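Local coordinates for phenylacetaldehyde dehydrogenase (Burkholderia cenocepacia, PDB 4O5H), which probably oxidises phenylacetaldehyde to phenylacetate with NAD+ as the electron acceptor, as a member of the aldehyde dehydrogenase family, at residues F395-A407 and I415-D427. Sequence-based numbering, arbitrary orientation.
Sequences FVEPTVLVDTTQA and IFGPVLVAMPFDD
Thr399 and Leu401 bond through their backbones to Pro418, Leu420 and Ala422, which sets strands 399-402 and 419-425 side by side in parallel. Thr399 N gives its hydrogen to Pro418 O at 2.9 Å, and Leu420 N returns one to Thr399 O, nearly straight at 172°. One step on, Leu401 N bonds to Leu420 O at 2.8 Å. Ala422 N to Leu401 O is the most bent of the four, at 145°. Strand 399-402 ends at Val402, and just past it a water accepts from Asp403 N and donates to Ala422 O. Pro418, at the centre of an inverse gamma turn, leads into the second strand.

The pair belongs to a beta-alpha-beta unit whose connection includes the short helix 409-412. In the seven-stranded sheet, strand 381-384 flanks 399-402 and strand 320-326 flanks 419-425.

Apolar contacts form on both faces. Val400 CG1 and Leu420 CD2 meet loosely at 4.3 Å on the face where Val400 also touches Val337 of helix 330-343. On the other face, Leu401 CD1 reaches Val419 CG1 at 4.0 Å. The methyl CG2 of Thr404 packs on Val421, which also touches Val410 and Val411.

Met423 meets the polar ends of Thr404 and Gln406. Its chain turns at chi3 (-77°), and CG, SD and CE all lie near Thr404 OG1, with SD 3.3 Å away. This buried hydroxyl has no hydrogen-bond partner in the model. Gln406 OE1 approaches the same sulfur at 3.6 Å. The Gln406 amide is held by Tyr324 OH at OE1 and by Asp437 at NE2.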
loop_
_atom_site.group_PDB
_atom_site.type_symbol
_atom_site.label_atom_id
_atom_site.label_comp_id
_atom_site.label_asym_id
_atom_site.label_seq_id
_atom_site.Cartn_x
_atom_site.Cartn_y
_atom_site.Cartn_z
ATOM N N PHE A 395 18.368 9.215 -31.818
ATOM C CA PHE A 395 19.097 7.961 -31.780
ATOM C C PHE A 395 20.357 8.065 -30.917
ATOM O O PHE A 395 21.050 9.091 -30.936
ATOM C CB PHE A 395 19.496 7.573 -33.205
ATOM C CG PHE A 395 18.345 7.102 -34.053
ATOM C CD1 PHE A 395 17.884 5.796 -33.969
ATOM C CD2 PHE A 395 17.761 7.963 -34.974
ATOM C CE1 PHE A 395 16.857 5.341 -34.781
ATOM C CE2 PHE A 395 16.731 7.521 -35.765
ATOM C CZ PHE A 395 16.276 6.208 -35.668
ATOM N N VAL A 396 20.636 6.982 -30.203
ATOM C CA VAL A 396 21.822 6.818 -29.398
ATOM C C VAL A 396 22.360 5.403 -29.571
ATOM O O VAL A 396 21.588 4.446 -29.708
ATOM C CB VAL A 396 21.450 7.012 -27.925
ATOM C CG1 VAL A 396 22.613 6.612 -27.033
ATOM C CG2 VAL A 396 21.053 8.458 -27.693
ATOM N N GLU A 397 23.687 5.276 -29.663
ATOM C CA GLU A 397 24.339 3.958 -29.815
ATOM C C GLU A 397 24.222 3.085 -28.580
ATOM O O GLU A 397 24.345 3.592 -27.464
ATOM C CB GLU A 397 25.806 4.144 -30.057
ATOM C CG GLU A 397 26.114 4.828 -31.359
ATOM C CD GLU A 397 27.590 4.925 -31.576
ATOM O OE1 GLU A 397 28.357 4.982 -30.580
ATOM O OE2 GLU A 397 27.963 4.938 -32.757
ATOM N N PRO A 398 23.937 1.794 -28.762
ATOM C CA PRO A 398 24.047 0.866 -27.663
ATOM C C PRO A 398 25.443 1.001 -27.103
ATOM O O PRO A 398 26.411 0.924 -27.847
ATOM C CB PRO A 398 23.859 -0.502 -28.305
ATOM C CG PRO A 398 23.098 -0.233 -29.541
ATOM C CD PRO A 398 23.550 1.117 -30.009
ATOM N N THR A 399 25.531 1.189 -25.795
ATOM C CA THR A 399 26.753 1.562 -25.145
ATOM C C THR A 399 27.088 0.634 -23.982
ATOM O O THR A 399 26.227 0.326 -23.137
ATOM C CB THR A 399 26.625 3.016 -24.666
ATOM O OG1 THR A 399 26.442 3.841 -25.808
ATOM C CG2 THR A 399 27.853 3.468 -23.962
ATOM N N VAL A 400 28.328 0.145 -23.960
ATOM C CA VAL A 400 28.809 -0.700 -22.868
ATOM C C VAL A 400 30.015 -0.037 -22.229
ATOM O O VAL A 400 31.013 0.241 -22.908
ATOM C CB VAL A 400 29.239 -2.082 -23.377
ATOM C CG1 VAL A 400 29.776 -2.954 -22.231
ATOM C CG2 VAL A 400 28.049 -2.773 -24.037
ATOM N N LEU A 401 29.902 0.258 -20.939
ATOM C CA LEU A 401 30.944 0.901 -20.177
ATOM C C LEU A 401 31.605 -0.081 -19.239
ATOM O O LEU A 401 30.929 -0.826 -18.522
ATOM C CB LEU A 401 30.373 2.069 -19.375
ATOM C CG LEU A 401 29.687 3.197 -20.168
ATOM C CD1 LEU A 401 29.117 4.254 -19.254
ATOM C CD2 LEU A 401 30.690 3.805 -21.128
ATOM N N VAL A 402 32.945 -0.063 -19.249
ATOM C CA VAL A 402 33.764 -0.851 -18.334
ATOM C C VAL A 402 34.718 0.062 -17.562
ATOM O O VAL A 402 34.774 1.253 -17.804
ATOM C CB VAL A 402 34.558 -1.948 -19.062
ATOM C CG1 VAL A 402 33.603 -2.895 -19.757
ATOM C CG2 VAL A 402 35.556 -1.359 -20.050
ATOM N N ASP A 403 35.439 -0.517 -16.614
ATOM C CA ASP A 403 36.315 0.224 -15.708
ATOM C C ASP A 403 35.490 1.152 -14.863
ATOM O O ASP A 403 35.937 2.230 -14.460
ATOM C CB ASP A 403 37.402 1.026 -16.440
ATOM C CG ASP A 403 38.354 0.154 -17.259
ATOM O OD1 ASP A 403 38.497 -1.035 -16.964
ATOM O OD2 ASP A 403 38.969 0.704 -18.184
ATOM N N THR A 404 34.270 0.736 -14.582
ATOM C CA THR A 404 33.390 1.518 -13.712
ATOM C C THR A 404 33.558 1.090 -12.269
ATOM O O THR A 404 34.076 0.024 -11.997
ATOM C CB THR A 404 31.930 1.324 -14.089
ATOM O OG1 THR A 404 31.638 -0.079 -14.135
ATOM C CG2 THR A 404 31.631 1.948 -15.441
ATOM N N THR A 405 33.137 1.938 -11.340
ATOM C CA THR A 405 33.135 1.599 -9.905
ATOM C C THR A 405 31.769 1.954 -9.303
ATOM O O THR A 405 31.013 2.753 -9.878
ATOM C CB THR A 405 34.180 2.414 -9.129
ATOM O OG1 THR A 405 33.802 3.788 -9.193
ATOM C CG2 THR A 405 35.575 2.235 -9.706
ATOM N N GLN A 406 31.487 1.420 -8.119
ATOM C CA GLN A 406 30.200 1.646 -7.467
ATOM C C GLN A 406 29.965 3.110 -7.122
ATOM O O GLN A 406 28.823 3.515 -6.962
ATOM C CB GLN A 406 30.051 0.774 -6.203
ATOM C CG GLN A 406 30.084 -0.730 -6.483
ATOM C CD GLN A 406 28.879 -1.209 -7.282
ATOM O OE1 GLN A 406 29.010 -1.645 -8.435
ATOM N NE2 GLN A 406 27.686 -1.105 -6.677
ATOM N N ALA A 407 31.020 3.904 -7.036
ATOM C CA ALA A 407 30.857 5.322 -6.729
ATOM C C ALA A 407 30.394 6.168 -7.907
ATOM O O ALA A 407 30.001 7.309 -7.722
ATOM C CB ALA A 407 32.184 5.884 -6.194
ATOM N N ILE A 415 19.628 5.412 -15.731
ATOM C CA ILE A 415 19.905 6.103 -16.986
ATOM C C ILE A 415 18.724 6.038 -17.923
ATOM O O ILE A 415 18.381 7.024 -18.583
ATOM C CB ILE A 415 21.159 5.495 -17.663
ATOM C CG1 ILE A 415 22.382 5.725 -16.775
ATOM C CG2 ILE A 415 21.396 6.112 -19.026
ATOM C CD1 ILE A 415 23.637 4.989 -17.234
ATOM N N PHE A 416 18.046 4.884 -17.953
ATOM C CA PHE A 416 16.833 4.697 -18.752
ATOM C C PHE A 416 17.111 4.857 -20.247
ATOM O O PHE A 416 16.346 5.459 -20.991
ATOM C CB PHE A 416 15.696 5.616 -18.298
ATOM C CG PHE A 416 14.321 4.959 -18.364
ATOM C CD1 PHE A 416 13.954 4.002 -17.445
ATOM C CD2 PHE A 416 13.396 5.315 -19.347
ATOM C CE1 PHE A 416 12.693 3.396 -17.487
ATOM C CE2 PHE A 416 12.146 4.695 -19.427
ATOM C CZ PHE A 416 11.783 3.746 -18.502
ATOM N N GLY A 417 18.212 4.226 -20.667
ATOM C CA GLY A 417 18.614 4.145 -22.051
ATOM C C GLY A 417 19.557 2.962 -22.246
ATOM O O GLY A 417 19.788 2.179 -21.315
ATOM N N PRO A 418 20.102 2.808 -23.468
ATOM C CA PRO A 418 20.806 1.583 -23.805
ATOM C C PRO A 418 22.263 1.668 -23.367
ATOM O O PRO A 418 23.180 1.608 -24.196
ATOM C CB PRO A 418 20.664 1.510 -25.328
ATOM C CG PRO A 418 20.647 2.938 -25.759
ATOM C CD PRO A 418 19.974 3.702 -24.629
ATOM N N VAL A 419 22.455 1.743 -22.058
ATOM C CA VAL A 419 23.755 1.917 -21.476
ATOM C C VAL A 419 23.943 0.886 -20.365
ATOM O O VAL A 419 23.257 0.924 -19.350
ATOM C CB VAL A 419 23.909 3.329 -20.886
ATOM C CG1 VAL A 419 25.300 3.541 -20.335
ATOM C CG2 VAL A 419 23.573 4.399 -21.933
ATOM N N LEU A 420 24.941 0.038 -20.556
ATOM C CA LEU A 420 25.333 -0.984 -19.589
ATOM C C LEU A 420 26.615 -0.575 -18.857
ATOM O O LEU A 420 27.496 0.012 -19.462
ATOM C CB LEU A 420 25.616 -2.294 -20.323
ATOM C CG LEU A 420 25.981 -3.525 -19.477
ATOM C CD1 LEU A 420 24.871 -3.914 -18.537
ATOM C CD2 LEU A 420 26.313 -4.703 -20.368
ATOM N N VAL A 421 26.680 -0.869 -17.558
ATOM C CA VAL A 421 27.946 -0.826 -16.835
ATOM C C VAL A 421 28.257 -2.271 -16.451
ATOM O O VAL A 421 27.355 -2.998 -16.045
ATOM C CB VAL A 421 27.927 0.115 -15.620
ATOM C CG1 VAL A 421 27.654 1.540 -16.070
ATOM C CG2 VAL A 421 26.891 -0.314 -14.564
ATOM N N ALA A 422 29.518 -2.691 -16.620
ATOM C CA ALA A 422 29.861 -4.079 -16.369
ATOM C C ALA A 422 31.150 -4.196 -15.564
ATOM O O ALA A 422 32.177 -3.601 -15.940
ATOM C CB ALA A 422 30.027 -4.809 -17.687
ATOM N N MET A 423 31.099 -5.014 -14.516
ATOM C CA MET A 423 32.217 -5.192 -13.563
ATOM C C MET A 423 32.378 -6.646 -13.143
ATOM O O MET A 423 31.407 -7.394 -13.129
ATOM C CB MET A 423 31.952 -4.344 -12.311
ATOM C CG MET A 423 32.065 -2.829 -12.544
ATOM S SD MET A 423 30.993 -1.845 -11.449
ATOM C CE MET A 423 29.429 -2.085 -12.253
ATOM N N PRO A 424 33.604 -7.038 -12.757
ATOM C CA PRO A 424 33.884 -8.373 -12.291
ATOM C C PRO A 424 33.617 -8.568 -10.807
ATOM O O PRO A 424 33.531 -7.613 -10.062
ATOM C CB PRO A 424 35.381 -8.519 -12.582
ATOM C CG PRO A 424 35.925 -7.130 -12.377
ATOM C CD PRO A 424 34.835 -6.222 -12.885
ATOM N N PHE A 425 33.474 -9.822 -10.392
ATOM C CA PHE A 425 33.498 -10.190 -8.993
ATOM C C PHE A 425 34.181 -11.524 -8.839
ATOM O O PHE A 425 34.160 -12.346 -9.751
ATOM C CB PHE A 425 32.097 -10.262 -8.388
ATOM C CG PHE A 425 31.269 -11.417 -8.883
ATOM C CD1 PHE A 425 31.284 -12.630 -8.224
ATOM C CD2 PHE A 425 30.390 -11.252 -9.970
ATOM C CE1 PHE A 425 30.523 -13.688 -8.672
ATOM C CE2 PHE A 425 29.597 -12.306 -10.410
ATOM C CZ PHE A 425 29.686 -13.531 -9.777
ATOM N N ASP A 426 34.768 -11.744 -7.657
ATOM C CA ASP A 426 35.514 -12.986 -7.374
ATOM C C ASP A 426 34.736 -14.006 -6.613
ATOM O O ASP A 426 35.041 -15.162 -6.717
ATOM C CB ASP A 426 36.793 -12.675 -6.601
ATOM C CG ASP A 426 37.795 -11.928 -7.444
ATOM O OD1 ASP A 426 37.780 -12.094 -8.694
ATOM O OD2 ASP A 426 38.559 -11.135 -6.868
ATOM N N ASP A 427 33.728 -13.601 -5.855
ATOM C CA ASP A 427 32.909 -14.594 -5.172
ATOM C C ASP A 427 31.471 -14.122 -4.969
ATOM O O ASP A 427 31.194 -12.923 -4.991
ATOM C CB ASP A 427 33.541 -14.966 -3.836
ATOM C CG ASP A 427 33.816 -13.765 -2.985
ATOM O OD1 ASP A 427 32.865 -13.098 -2.537
ATOM O OD2 ASP A 427 35.011 -13.490 -2.757
HETATM O O HOH W 1 34.726 -2.976 -15.491
#